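Local coordinates for PDZ domain protein (Parabacteroides distasonis, PDB 4L8N), which is of unknown function but carries an N-terminal and a C-terminal PDZ domain around a DUF4136 domain and binds magnesium, at residues Leu414-Pro419 with Asn427-Asn432; Thr310-Asp315 with Val442-Thr447; Gln397-Ser402 with Ile421-Asn426; Ile34-Ser39 with Glu451-Ile456; Met285-Pro290 with Val298-Ser303. All coordinates share one frame; numbering follows the deposited sequence.

Contact 1 (Leu414-Pro419 with Asn427-Asn432); sequences LYYFAP and NACTFN
Asn427 brings its carboxamide oxygen against the peptide joining Tyr416 and Phe417, a compact example of a side chain packing on a turn. The tight part lies here. Atom OD1 of Asn427 stands 3.2 Å from Tyr416 C, and it also comes within 3.6 Å of Tyr416 CB and 3.7 Å of Phe417 CB, so one oxygen touches two successive residues. With CG anti to the backbone N (chi1 -164°), the amide of Asn427 is carried toward this peptide. The approach is packing and not bonding, because the N-H of Phe417 does not point properly at OD1; that oxygen instead accepts from Asn308 ND2 on strand 298-309. A leucine in place of Asn427 would probably leave Asn308 ND2 without this acceptor and disturb the close packing on the Tyr416-Phe417 peptide.

The looser part runs through Tyr416 and Cys429. Cys429 SG is 4.3 Å from Tyr416 CD2 and 5.1 Å from the ring centroid, sitting obliquely at 46° from the ring normal. Cys429 itself is buried, whereas Tyr416, Phe417 and Asn427 all keep some contact with solvent. The tyrosine hydroxyl is taken up by Gln403, and the Phe417 ring turns off toward Thr306 and Ile448. Here a type I beta turn, Tyr415 to Ala418, closed by Ala418 N to Tyr415 O at 3.1 Å, packs through a Cys sulfur-aromatic contact against the start of strand 429-435.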
# COMPACT_ATOMS: atom_id res chain seq x y z
N LEU A 414 37.76 19.64 -17.16
CA LEU A 414 37.12 18.49 -16.55
C LEU A 414 36.00 17.96 -17.42
O LEU A 414 35.69 16.77 -17.34
CB LEU A 414 36.58 18.85 -15.16
CG LEU A 414 37.64 19.13 -14.08
CD1 LEU A 414 37.06 19.93 -12.95
CD2 LEU A 414 38.30 17.84 -13.59
N TYR A 415 35.41 18.84 -18.28
CA TYR A 415 34.31 18.46 -19.17
C TYR A 415 34.66 18.68 -20.65
O TYR A 415 33.77 18.83 -21.47
CB TYR A 415 33.02 19.20 -18.76
CG TYR A 415 32.49 18.77 -17.41
CD1 TYR A 415 32.01 17.47 -17.21
CD2 TYR A 415 32.56 19.61 -16.30
CE1 TYR A 415 31.54 17.06 -15.96
CE2 TYR A 415 32.10 19.20 -15.04
CZ TYR A 415 31.57 17.93 -14.89
OH TYR A 415 31.08 17.51 -13.68
N TYR A 416 35.95 18.59 -21.00
CA TYR A 416 36.42 18.80 -22.38
C TYR A 416 36.01 17.71 -23.37
O TYR A 416 36.21 17.89 -24.57
CB TYR A 416 37.93 19.01 -22.41
CG TYR A 416 38.26 20.45 -22.65
CD1 TYR A 416 37.53 21.47 -22.02
CD2 TYR A 416 39.23 20.82 -23.57
CE1 TYR A 416 37.79 22.81 -22.27
CE2 TYR A 416 39.47 22.17 -23.87
CZ TYR A 416 38.77 23.16 -23.19
OH TYR A 416 39.04 24.48 -23.43
N PHE A 417 35.41 16.62 -22.89
CA PHE A 417 34.95 15.53 -23.72
C PHE A 417 33.53 15.86 -24.29
O PHE A 417 33.03 15.15 -25.18
CB PHE A 417 34.94 14.20 -22.91
CG PHE A 417 34.05 14.24 -21.68
CD1 PHE A 417 32.68 14.04 -21.78
CD2 PHE A 417 34.58 14.55 -20.43
CE1 PHE A 417 31.85 14.17 -20.66
CE2 PHE A 417 33.75 14.65 -19.30
CZ PHE A 417 32.40 14.47 -19.43
N ALA A 418 32.88 16.92 -23.76
CA ALA A 418 31.52 17.33 -24.14
C ALA A 418 31.56 18.42 -25.21
O ALA A 418 32.33 19.38 -25.06
CB ALA A 418 30.77 17.82 -22.90
N PRO A 419 30.73 18.34 -26.29
CA PRO A 419 30.81 19.35 -27.37
C PRO A 419 30.17 20.71 -26.99
O PRO A 419 30.43 21.71 -27.67
CB PRO A 419 30.06 18.67 -28.51
CG PRO A 419 29.05 17.83 -27.83
CD PRO A 419 29.78 17.27 -26.65
N ASN A 427 40.31 16.09 -27.24
CA ASN A 427 40.16 16.00 -25.80
C ASN A 427 41.50 16.20 -25.06
O ASN A 427 41.50 16.37 -23.85
CB ASN A 427 39.50 14.66 -25.42
CG ASN A 427 38.96 14.62 -24.00
OD1 ASN A 427 38.33 15.56 -23.52
ND2 ASN A 427 39.20 13.52 -23.30
N ALA A 428 42.63 16.26 -25.78
CA ALA A 428 43.94 16.50 -25.17
C ALA A 428 44.08 17.95 -24.68
O ALA A 428 43.82 18.90 -25.43
CB ALA A 428 45.04 16.16 -26.15
N CYS A 429 44.44 18.12 -23.40
CA CYS A 429 44.54 19.42 -22.73
C CYS A 429 45.99 19.83 -22.57
O CYS A 429 46.84 18.99 -22.28
CB CYS A 429 43.82 19.39 -21.38
SG CYS A 429 42.17 18.61 -21.43
N THR A 430 46.26 21.12 -22.76
CA THR A 430 47.60 21.69 -22.65
C THR A 430 47.78 22.25 -21.26
O THR A 430 47.00 23.09 -20.82
CB THR A 430 47.81 22.76 -23.74
OG1 THR A 430 47.75 22.14 -25.03
CG2 THR A 430 49.13 23.49 -23.59
N PHE A 431 48.81 21.77 -20.57
CA PHE A 431 49.14 22.24 -19.23
C PHE A 431 50.51 22.95 -19.27
O PHE A 431 51.52 22.34 -19.65
CB PHE A 431 49.13 21.09 -18.21
CG PHE A 431 47.76 20.66 -17.70
CD1 PHE A 431 46.98 19.77 -18.42
CD2 PHE A 431 47.29 21.11 -16.47
CE1 PHE A 431 45.75 19.33 -17.93
CE2 PHE A 431 46.06 20.67 -15.97
CZ PHE A 431 45.30 19.78 -16.71
N ASN A 432 50.50 24.26 -18.96
CA ASN A 432 51.67 25.13 -18.91
C ASN A 432 52.08 25.27 -17.46
O ASN A 432 51.38 25.92 -16.69
CB ASN A 432 51.37 26.50 -19.52
CG ASN A 432 51.24 26.48 -21.00
OD1 ASN A 432 50.15 26.31 -21.56
ND2 ASN A 432 52.37 26.63 -21.68

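Contact 2 (Thr310-Asp315 with Val442-Thr447); sequences TGISYD and VIIRPT
Thr310 meets Ile444 methyl to methyl, and apolar packing of this kind makes up everything that passes between the segments. Thr310 CG2 lies 3.9 Å from Ile444 CG2, the two side chains crossing at about a right angle. The same threonine methyl also touches the pyrrolidine of Pro446, 4.3 Å from its CB. Farther along, the contact thins to the delta methyls, with Ile312 CD1 4.4 Å from Ile444 CD1. All four residues are buried, and Ala331 of helix 330-333 and Phe431 of strand 429-435 close in around the two isoleucines.

In fold terms, a small antiparallel sheet holding strand 312-315 is laid against the long strand 438-456 of the large mixed sheet, in what is probably the C-terminal PDZ domain.

Polar interactions stay on the Thr310 side. With OG1 held between the backbone N and the carbonyl carbon (chi1 73°), the hydroxyl is turned back to its own chain, and CG2 is left to face Ile444. Ile312 N gives OG1 a weak bond at 3.4 Å, as in an ST turn. Glu107 grips the same bend twice, one carboxylate oxygen at Thr310 OG1 and the other at Gly311 N.

Aromatic packing comes last: Ile312 CG2 rests 3.6 Å above one face of the Tyr314 ring, toward its rim, while Phe411 meets that ring edge-to-face and the Tyr314 hydroxyl bonds that of Tyr413.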
# COMPACT_ATOMS: atom_id res chain seq x y z
N THR A 310 43.14 13.56 -14.83
CA THR A 310 44.58 13.72 -15.05
C THR A 310 45.35 13.18 -13.82
O THR A 310 46.46 12.68 -13.95
CB THR A 310 44.96 15.17 -15.34
OG1 THR A 310 44.88 15.93 -14.13
CG2 THR A 310 44.14 15.81 -16.46
N GLY A 311 44.76 13.29 -12.63
CA GLY A 311 45.37 12.82 -11.39
C GLY A 311 45.92 13.92 -10.52
O GLY A 311 46.50 13.63 -9.48
N ILE A 312 45.76 15.20 -10.93
CA ILE A 312 46.26 16.37 -10.20
C ILE A 312 45.28 16.74 -9.07
O ILE A 312 44.06 16.77 -9.27
CB ILE A 312 46.52 17.60 -11.15
CG1 ILE A 312 47.56 17.29 -12.24
CG2 ILE A 312 46.92 18.87 -10.37
CD1 ILE A 312 47.39 18.14 -13.55
N SER A 313 45.85 17.03 -7.89
CA SER A 313 45.17 17.56 -6.73
C SER A 313 45.66 19.01 -6.53
O SER A 313 46.85 19.29 -6.73
CB SER A 313 45.41 16.67 -5.52
OG SER A 313 44.73 15.44 -5.70
N TYR A 314 44.75 19.95 -6.25
CA TYR A 314 45.06 21.38 -6.14
C TYR A 314 44.95 21.87 -4.70
O TYR A 314 44.21 21.25 -3.91
CB TYR A 314 44.10 22.20 -7.05
CG TYR A 314 44.07 21.76 -8.51
CD1 TYR A 314 43.19 20.77 -8.94
CD2 TYR A 314 44.93 22.33 -9.44
CE1 TYR A 314 43.18 20.35 -10.27
CE2 TYR A 314 44.92 21.91 -10.77
CZ TYR A 314 44.03 20.93 -11.19
OH TYR A 314 44.00 20.54 -12.51
N ASP A 315 45.67 22.96 -4.33
CA ASP A 315 45.63 23.53 -2.97
C ASP A 315 44.33 24.30 -2.78
O ASP A 315 44.06 25.24 -3.52
CB ASP A 315 46.85 24.45 -2.73
CG ASP A 315 47.27 24.71 -1.28
OD1 ASP A 315 46.38 24.83 -0.41
OD2 ASP A 315 48.49 24.88 -1.04
N VAL A 442 53.13 20.64 -21.27
CA VAL A 442 52.90 19.22 -21.50
C VAL A 442 51.43 19.03 -21.93
O VAL A 442 50.55 19.75 -21.47
CB VAL A 442 53.33 18.33 -20.29
CG1 VAL A 442 52.31 18.32 -19.16
CG2 VAL A 442 53.68 16.91 -20.73
N ILE A 443 51.20 18.10 -22.86
CA ILE A 443 49.86 17.82 -23.36
C ILE A 443 49.39 16.58 -22.64
O ILE A 443 50.02 15.52 -22.75
CB ILE A 443 49.78 17.67 -24.90
CG1 ILE A 443 50.64 18.69 -25.68
CG2 ILE A 443 48.34 17.64 -25.36
CD1 ILE A 443 50.51 20.21 -25.35
N ILE A 444 48.30 16.71 -21.86
CA ILE A 444 47.79 15.59 -21.10
C ILE A 444 46.52 15.11 -21.75
O ILE A 444 45.55 15.85 -21.80
CB ILE A 444 47.58 15.95 -19.60
CG1 ILE A 444 48.91 16.42 -18.94
CG2 ILE A 444 46.99 14.76 -18.85
CD1 ILE A 444 48.85 16.83 -17.45
N ARG A 445 46.52 13.88 -22.26
CA ARG A 445 45.28 13.31 -22.75
C ARG A 445 44.64 12.64 -21.55
O ARG A 445 45.22 11.70 -20.99
CB ARG A 445 45.41 12.36 -23.94
CG ARG A 445 44.01 12.03 -24.45
CD ARG A 445 43.99 11.14 -25.66
NE ARG A 445 44.17 11.88 -26.90
CZ ARG A 445 43.18 12.35 -27.64
NH1 ARG A 445 41.92 12.18 -27.27
NH2 ARG A 445 43.44 12.99 -28.76
N PRO A 446 43.51 13.16 -21.05
CA PRO A 446 42.92 12.56 -19.86
C PRO A 446 42.22 11.27 -20.17
O PRO A 446 41.94 10.93 -21.34
CB PRO A 446 41.92 13.63 -19.39
CG PRO A 446 42.15 14.83 -20.25
CD PRO A 446 42.69 14.29 -21.52
N THR A 447 41.93 10.54 -19.10
CA THR A 447 41.13 9.33 -19.15
C THR A 447 39.77 9.75 -18.66
O THR A 447 39.66 10.72 -17.90
CB THR A 447 41.76 8.19 -18.38
OG1 THR A 447 42.11 8.63 -17.06
CG2 THR A 447 42.97 7.61 -19.10

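Contact 3 (Gln397-Ser402 with Ile421-Asn426); sequences QIADAS and INPSGN
Helix-on-loop packing, in what is probably the C-terminal PDZ region, joins Ala399 and Ser402 of helix 395-402 to Ile421 and Pro423, in the loop that leads from this helix toward strand 429-435 of the large mixed sheet. The principle is that small residues on a helix face let another backbone come close: the CA atoms of Ala399 and Ile421 are only 4.3 Å apart. The methyl of Ala399 does the touching. Its CB lies 3.8 Å from Pro423 CD and 3.9 Å from the carbonyl oxygen of Ile421.

One turn farther on, Ser402 presents its CB to the end of the isoleucine, 3.9 Å from Ile421 CD1. The Ile421 side chain leaves its backbone pointing away from the helix, and its delta methyl then bends back to make this contact; Gln403 touches the same residue. The serine hydroxyl is not shared with the loop. Ser402 OG, placed between the backbone N and the carbonyl carbon (chi1 83°), donates instead to Ala399 O at 2.7 Å, so the polar group is satisfied within the helix and Ile421 meets it by packing alone. Ile398, on another side of the helix, reaches Tyr371 and Trp390.

Beyond Pro423, which is exposed, the loop is folded on the amide of Asn422. Its ND2 bonds Tyr416 O and also Asn426 O, while its OD1 accepts from Ser424 OG at 2.8 Å. The bond from Asn422 ND2 to Asn426 O is 2.9 Å long, with the acceptor in the amide plane but the donor standing 56° out of the carbonyl plane.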
# COMPACT_ATOMS: atom_id res chain seq x y z
N GLN A 397 26.71 27.97 -28.99
CA GLN A 397 26.59 29.19 -28.17
C GLN A 397 27.01 28.93 -26.71
O GLN A 397 27.61 29.81 -26.10
CB GLN A 397 25.16 29.73 -28.24
CG GLN A 397 24.73 30.13 -29.66
CD GLN A 397 23.83 29.10 -30.32
OE1 GLN A 397 24.28 28.10 -30.90
NE2 GLN A 397 22.53 29.33 -30.27
N ILE A 398 26.73 27.73 -26.17
CA ILE A 398 27.12 27.32 -24.81
C ILE A 398 28.63 27.16 -24.78
O ILE A 398 29.28 27.72 -23.89
CB ILE A 398 26.39 26.02 -24.35
CG1 ILE A 398 24.87 26.17 -24.39
CG2 ILE A 398 26.89 25.52 -22.96
CD1 ILE A 398 24.19 24.93 -24.71
N ALA A 399 29.21 26.44 -25.78
CA ALA A 399 30.65 26.25 -25.87
C ALA A 399 31.38 27.61 -25.88
O ALA A 399 32.32 27.77 -25.11
CB ALA A 399 31.02 25.43 -27.10
N ASP A 400 30.89 28.61 -26.67
CA ASP A 400 31.50 29.94 -26.72
C ASP A 400 31.39 30.64 -25.37
O ASP A 400 32.40 31.13 -24.87
CB ASP A 400 30.90 30.82 -27.85
CG ASP A 400 31.11 30.35 -29.29
OD1 ASP A 400 32.02 29.50 -29.52
OD2 ASP A 400 30.37 30.83 -30.20
N ALA A 401 30.19 30.68 -24.77
CA ALA A 401 29.99 31.31 -23.46
C ALA A 401 30.85 30.64 -22.38
O ALA A 401 31.50 31.34 -21.62
CB ALA A 401 28.53 31.26 -23.08
N SER A 402 30.93 29.29 -22.37
CA SER A 402 31.71 28.52 -21.40
C SER A 402 33.20 28.85 -21.41
O SER A 402 33.87 28.60 -20.40
CB SER A 402 31.54 27.02 -21.66
OG SER A 402 32.40 26.54 -22.68
N ILE A 421 31.08 22.21 -24.36
CA ILE A 421 32.19 22.85 -23.65
C ILE A 421 33.37 22.98 -24.64
O ILE A 421 33.89 24.07 -24.82
CB ILE A 421 32.62 22.14 -22.31
CG1 ILE A 421 31.46 21.97 -21.31
CG2 ILE A 421 33.82 22.82 -21.66
CD1 ILE A 421 30.83 23.25 -20.72
N ASN A 422 33.79 21.85 -25.26
CA ASN A 422 34.90 21.79 -26.19
C ASN A 422 34.42 21.30 -27.57
O ASN A 422 34.38 20.08 -27.82
CB ASN A 422 36.02 20.90 -25.66
CG ASN A 422 37.23 20.82 -26.56
OD1 ASN A 422 37.57 21.77 -27.28
ND2 ASN A 422 37.91 19.68 -26.54
N PRO A 423 34.09 22.25 -28.49
CA PRO A 423 33.62 21.85 -29.83
C PRO A 423 34.71 21.15 -30.65
O PRO A 423 34.41 20.10 -31.23
CB PRO A 423 33.15 23.15 -30.46
CG PRO A 423 33.85 24.22 -29.71
CD PRO A 423 34.13 23.72 -28.34
N SER A 424 35.99 21.62 -30.59
CA SER A 424 37.13 20.99 -31.29
C SER A 424 37.19 19.47 -31.00
O SER A 424 36.83 19.03 -29.90
CB SER A 424 38.44 21.68 -30.91
OG SER A 424 38.95 21.26 -29.65
N GLY A 425 37.60 18.68 -32.00
CA GLY A 425 37.68 17.23 -31.86
C GLY A 425 38.94 16.72 -31.19
O GLY A 425 39.54 15.72 -31.62
N ASN A 426 39.37 17.43 -30.13
CA ASN A 426 40.59 17.12 -29.42
C ASN A 426 40.41 17.26 -27.92
O ASN A 426 40.40 18.38 -27.38
CB ASN A 426 41.72 18.02 -29.93
CG ASN A 426 43.04 17.75 -29.29
OD1 ASN A 426 43.48 16.59 -29.18
ND2 ASN A 426 43.70 18.82 -28.84

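Contact 4 (Ile34-Ser39 with Glu451-Ile456); sequences IIPYSS and EVTVEI
Glu451 reaches from strand 438-456 across to Pro36 and Tyr37; most of its length lies against the proline, and its far oxygen reaches the tyrosine. Its CB opens the contact, 3.8 Å from Pro36 CG. The next carbon is set between the backbone N and the carbonyl carbon (chi1 43°), and from there the chain runs extended, crossing the proline at about a right angle. CD of Glu451 then lies 4.0 Å from Pro36 CG, with OE1 near the same ring carbon. The other oxygen, OE2, lies near Pro36 CB and also meets Tyr37, where it sits 4.0 Å from CD2, at the ring edge and in its plane; ring and carboxylate planes stand 37° apart. An alanine in place of Glu451 would keep the touch of CB on Pro36 but would probably lose the carboxylate's cover on that ring and its place at the Tyr37 edge.

Thr453, two residues on, adds its OG1 at 4.1 Å from Pro36 CG, so the proline is met by both residues. Pro36 and Tyr37 form the corner of a type II beta turn, Ile35 to Ser38, closed by Ser38 N on Ile35 O at 3.3 Å. Arg449 makes a cation-pi contact with the Tyr37 ring.

This turn links strand 29-34 to helix 39-43 of the N-terminal PDZ domain, with Ser38 at the N-cap of that helix. Across the contact, strand 438-456 pairs with strand 298-309, while Val452 and Val454 pack on Tyr216 and Phe218 of the second subunit.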
# COMPACT_ATOMS: atom_id res chain seq x y z
N ILE A 34 30.05 0.88 -2.53
CA ILE A 34 31.47 0.87 -2.77
C ILE A 34 31.82 2.15 -3.51
O ILE A 34 31.10 2.53 -4.44
CB ILE A 34 31.84 -0.43 -3.54
CG1 ILE A 34 32.10 -1.57 -2.54
CG2 ILE A 34 33.06 -0.28 -4.42
CD1 ILE A 34 30.95 -2.24 -2.15
N ILE A 35 32.88 2.82 -3.09
CA ILE A 35 33.29 4.05 -3.73
C ILE A 35 34.09 3.71 -5.02
O ILE A 35 35.08 3.00 -4.96
CB ILE A 35 34.05 4.93 -2.72
CG1 ILE A 35 33.03 5.49 -1.71
CG2 ILE A 35 34.81 6.07 -3.43
CD1 ILE A 35 33.48 5.54 -0.37
N PRO A 36 33.64 4.17 -6.20
CA PRO A 36 34.36 3.82 -7.43
C PRO A 36 35.77 4.33 -7.42
O PRO A 36 36.04 5.38 -6.83
CB PRO A 36 33.55 4.52 -8.52
CG PRO A 36 32.18 4.73 -7.92
CD PRO A 36 32.44 4.98 -6.48
N TYR A 37 36.67 3.59 -8.06
CA TYR A 37 38.08 3.94 -8.22
C TYR A 37 38.85 3.85 -6.88
O TYR A 37 40.02 4.25 -6.83
CB TYR A 37 38.22 5.33 -8.89
CG TYR A 37 37.76 5.33 -10.34
CD1 TYR A 37 38.51 4.69 -11.32
CD2 TYR A 37 36.58 5.96 -10.72
CE1 TYR A 37 38.10 4.67 -12.65
CE2 TYR A 37 36.16 5.96 -12.06
CZ TYR A 37 36.93 5.31 -13.02
OH TYR A 37 36.55 5.24 -14.34
N SER A 38 38.24 3.22 -5.84
CA SER A 38 38.85 3.05 -4.51
C SER A 38 39.60 1.72 -4.38
O SER A 38 39.47 0.83 -5.22
CB SER A 38 37.78 3.14 -3.42
OG SER A 38 36.87 2.05 -3.43
N SER A 39 40.37 1.58 -3.30
CA SER A 39 41.15 0.38 -3.02
C SER A 39 40.23 -0.74 -2.56
O SER A 39 40.45 -1.88 -2.95
CB SER A 39 42.23 0.67 -1.99
OG SER A 39 43.19 1.59 -2.50
N GLU A 451 31.13 6.91 -13.67
CA GLU A 451 30.61 6.19 -12.51
C GLU A 451 29.13 6.49 -12.29
O GLU A 451 28.66 7.60 -12.50
CB GLU A 451 31.42 6.51 -11.21
CG GLU A 451 31.80 7.97 -10.99
CD GLU A 451 32.47 8.33 -9.66
OE1 GLU A 451 31.74 8.53 -8.67
OE2 GLU A 451 33.71 8.50 -9.65
N VAL A 452 28.39 5.44 -11.91
CA VAL A 452 26.99 5.45 -11.49
C VAL A 452 26.90 4.65 -10.19
O VAL A 452 27.34 3.50 -10.16
CB VAL A 452 25.96 4.93 -12.52
CG1 VAL A 452 24.54 5.14 -12.01
CG2 VAL A 452 26.12 5.60 -13.87
N THR A 453 26.34 5.25 -9.14
CA THR A 453 26.06 4.60 -7.87
C THR A 453 24.55 4.59 -7.69
O THR A 453 23.91 5.64 -7.75
CB THR A 453 26.80 5.32 -6.74
OG1 THR A 453 28.20 5.08 -6.90
CG2 THR A 453 26.35 4.87 -5.35
N VAL A 454 23.97 3.40 -7.56
CA VAL A 454 22.53 3.22 -7.30
C VAL A 454 22.49 2.62 -5.91
O VAL A 454 22.96 1.49 -5.71
CB VAL A 454 21.76 2.41 -8.36
CG1 VAL A 454 20.26 2.37 -8.03
CG2 VAL A 454 21.99 3.01 -9.75
N GLU A 455 22.08 3.43 -4.93
CA GLU A 455 22.09 3.04 -3.53
C GLU A 455 20.71 3.14 -2.87
O GLU A 455 19.94 4.04 -3.19
CB GLU A 455 23.05 3.99 -2.81
CG GLU A 455 23.61 3.48 -1.49
CD GLU A 455 24.40 4.49 -0.69
OE1 GLU A 455 24.94 5.45 -1.28
OE2 GLU A 455 24.50 4.30 0.55
N ILE A 456 20.40 2.24 -1.91
CA ILE A 456 19.19 2.37 -1.11
C ILE A 456 19.61 3.31 0.01
O ILE A 456 20.58 3.00 0.71
CB ILE A 456 18.57 1.02 -0.64
CG1 ILE A 456 17.83 0.37 -1.82
CG2 ILE A 456 17.63 1.23 0.56
CD1 ILE A 456 17.47 -0.98 -1.66

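Contact 5 (Met285-Pro290 with Val298-Ser303); sequences MCMQYP and VPFKVS
Met287 and Gln288 lie in the loop after helix 274-285, where Tyr289 N bonds Cys286 O at 2.9 Å, and from it they face Val298 and Phe300 on strand 298-309 without any hydrogen bond across. Met287, present as selenomethionine, makes a Met-aromatic contact. Its SE stands 4.0 Å from Phe300 CE2 and 5.2 Å from the ring centroid, 82° off the ring normal, so the selenium is at the edge and near the ring plane. An extended chi2 (178°) carries SE out to this edge, and the bend at chi3 sets only the terminal methyl. Gln288 comes at Val298 from the opposite direction, NE2 being 3.6 Å from CG2, a packing contact; NE2 is hydrogen-bonded elsewhere. The other atom of the amide, OE1, accepts from the backbone N of both Lys293 and Tyr294, which fixes the group in this buried place.

Ile456 of strand 438-456 touches all four of these side chains. The Phe300 ring also meets Phe127 of strand 123-135. Segment 285-290 thus packs on strand 298-309 where that strand lies between strands 123-135 and 438-456 of the large mixed sheet.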
# COMPACT_ATOMS: atom_id res chain seq x y z
N MSE A 285 14.01 -4.17 -6.88
CA MSE A 285 13.37 -5.03 -5.87
C MSE A 285 14.35 -5.97 -5.17
O MSE A 285 14.26 -6.14 -3.96
CB MSE A 285 12.28 -5.88 -6.54
CG MSE A 285 11.04 -5.08 -6.89
SE MSE A 285 9.81 -6.03 -8.02
CE MSE A 285 9.29 -7.31 -6.77
N CYS A 286 15.28 -6.58 -5.93
CA CYS A 286 16.24 -7.54 -5.37
C CYS A 286 17.41 -6.88 -4.64
O CYS A 286 18.18 -7.60 -4.00
CB CYS A 286 16.72 -8.50 -6.43
SG CYS A 286 15.43 -9.60 -7.03
N MSE A 287 17.53 -5.53 -4.67
CA MSE A 287 18.59 -4.85 -3.91
C MSE A 287 18.37 -5.06 -2.41
O MSE A 287 19.31 -4.89 -1.62
CB MSE A 287 18.67 -3.37 -4.27
CG MSE A 287 19.61 -3.10 -5.43
SE MSE A 287 19.70 -1.24 -5.99
CE MSE A 287 20.59 -0.61 -4.54
N GLN A 288 17.13 -5.45 -2.01
CA GLN A 288 16.84 -5.71 -0.61
C GLN A 288 16.95 -7.20 -0.28
O GLN A 288 16.63 -7.58 0.84
CB GLN A 288 15.50 -5.13 -0.17
CG GLN A 288 15.59 -3.62 -0.03
CD GLN A 288 14.62 -3.09 0.95
OE1 GLN A 288 14.99 -2.63 2.04
NE2 GLN A 288 13.35 -3.17 0.60
N TYR A 289 17.48 -8.03 -1.21
CA TYR A 289 17.78 -9.43 -0.90
C TYR A 289 19.31 -9.61 -0.90
O TYR A 289 19.93 -9.35 -1.94
CB TYR A 289 17.10 -10.45 -1.85
CG TYR A 289 17.24 -11.85 -1.28
CD1 TYR A 289 16.43 -12.28 -0.22
CD2 TYR A 289 18.30 -12.68 -1.66
CE1 TYR A 289 16.63 -13.52 0.38
CE2 TYR A 289 18.51 -13.93 -1.05
CZ TYR A 289 17.66 -14.34 -0.04
OH TYR A 289 17.84 -15.57 0.58
N PRO A 290 19.97 -10.00 0.22
CA PRO A 290 19.44 -10.41 1.53
C PRO A 290 19.28 -9.30 2.58
O PRO A 290 18.79 -9.57 3.68
CB PRO A 290 20.49 -11.41 2.00
CG PRO A 290 21.77 -10.88 1.45
CD PRO A 290 21.44 -10.15 0.19
N VAL A 298 10.47 2.00 -0.72
CA VAL A 298 11.93 1.99 -0.82
C VAL A 298 12.52 3.28 -1.43
O VAL A 298 12.37 3.53 -2.64
CB VAL A 298 12.53 0.74 -1.53
CG1 VAL A 298 14.01 0.58 -1.19
CG2 VAL A 298 11.76 -0.53 -1.20
N PRO A 299 13.33 3.99 -0.62
CA PRO A 299 14.05 5.17 -1.13
C PRO A 299 15.39 4.80 -1.82
O PRO A 299 16.24 4.11 -1.22
CB PRO A 299 14.29 5.98 0.14
CG PRO A 299 14.46 4.98 1.21
CD PRO A 299 13.64 3.77 0.81
N PHE A 300 15.59 5.29 -3.07
CA PHE A 300 16.82 5.12 -3.85
C PHE A 300 17.45 6.45 -4.21
O PHE A 300 16.74 7.44 -4.43
CB PHE A 300 16.56 4.37 -5.16
CG PHE A 300 16.00 2.98 -5.04
CD1 PHE A 300 14.64 2.77 -4.93
CD2 PHE A 300 16.85 1.87 -5.08
CE1 PHE A 300 14.12 1.47 -4.83
CE2 PHE A 300 16.33 0.58 -5.02
CZ PHE A 300 14.97 0.39 -4.89
N LYS A 301 18.78 6.46 -4.35
CA LYS A 301 19.60 7.58 -4.75
C LYS A 301 20.56 7.14 -5.88
O LYS A 301 21.34 6.20 -5.70
CB LYS A 301 20.38 8.15 -3.55
CG LYS A 301 20.84 9.59 -3.79
CD LYS A 301 21.91 10.02 -2.82
CE LYS A 301 22.77 11.13 -3.38
NZ LYS A 301 23.63 11.75 -2.34
N VAL A 302 20.45 7.82 -7.05
CA VAL A 302 21.30 7.62 -8.24
C VAL A 302 22.27 8.81 -8.36
O VAL A 302 21.83 9.94 -8.50
CB VAL A 302 20.53 7.42 -9.56
CG1 VAL A 302 21.48 6.99 -10.68
CG2 VAL A 302 19.41 6.41 -9.41
N SER A 303 23.56 8.53 -8.27
CA SER A 303 24.64 9.52 -8.38
C SER A 303 25.48 9.18 -9.58
O SER A 303 26.16 8.14 -9.58
CB SER A 303 25.50 9.53 -7.12
OG SER A 303 24.74 9.85 -5.97

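How the contacts relate
The long strand 438-456 relates four of the five contacts. Contacts 2 and 4 use it directly, their centres about 22 Å apart; contact 1 pairs with it through strand 429-435, and contact 5 through strand 298-309. Contacts 1, 2 and 3 cluster at one end, contact 1 about 10 Å from each of the other two between centres, whereas contacts 4 and 5 lie about 14 Å apart at the other. Along the chain, contact 4 spans all the others: contact 5 closes first, and contacts 1 and 3 then interleave within the span of contact 2. This is consistent with the strand linking the probable C-terminal PDZ region to the N-terminal PDZ and the DUF4136 region.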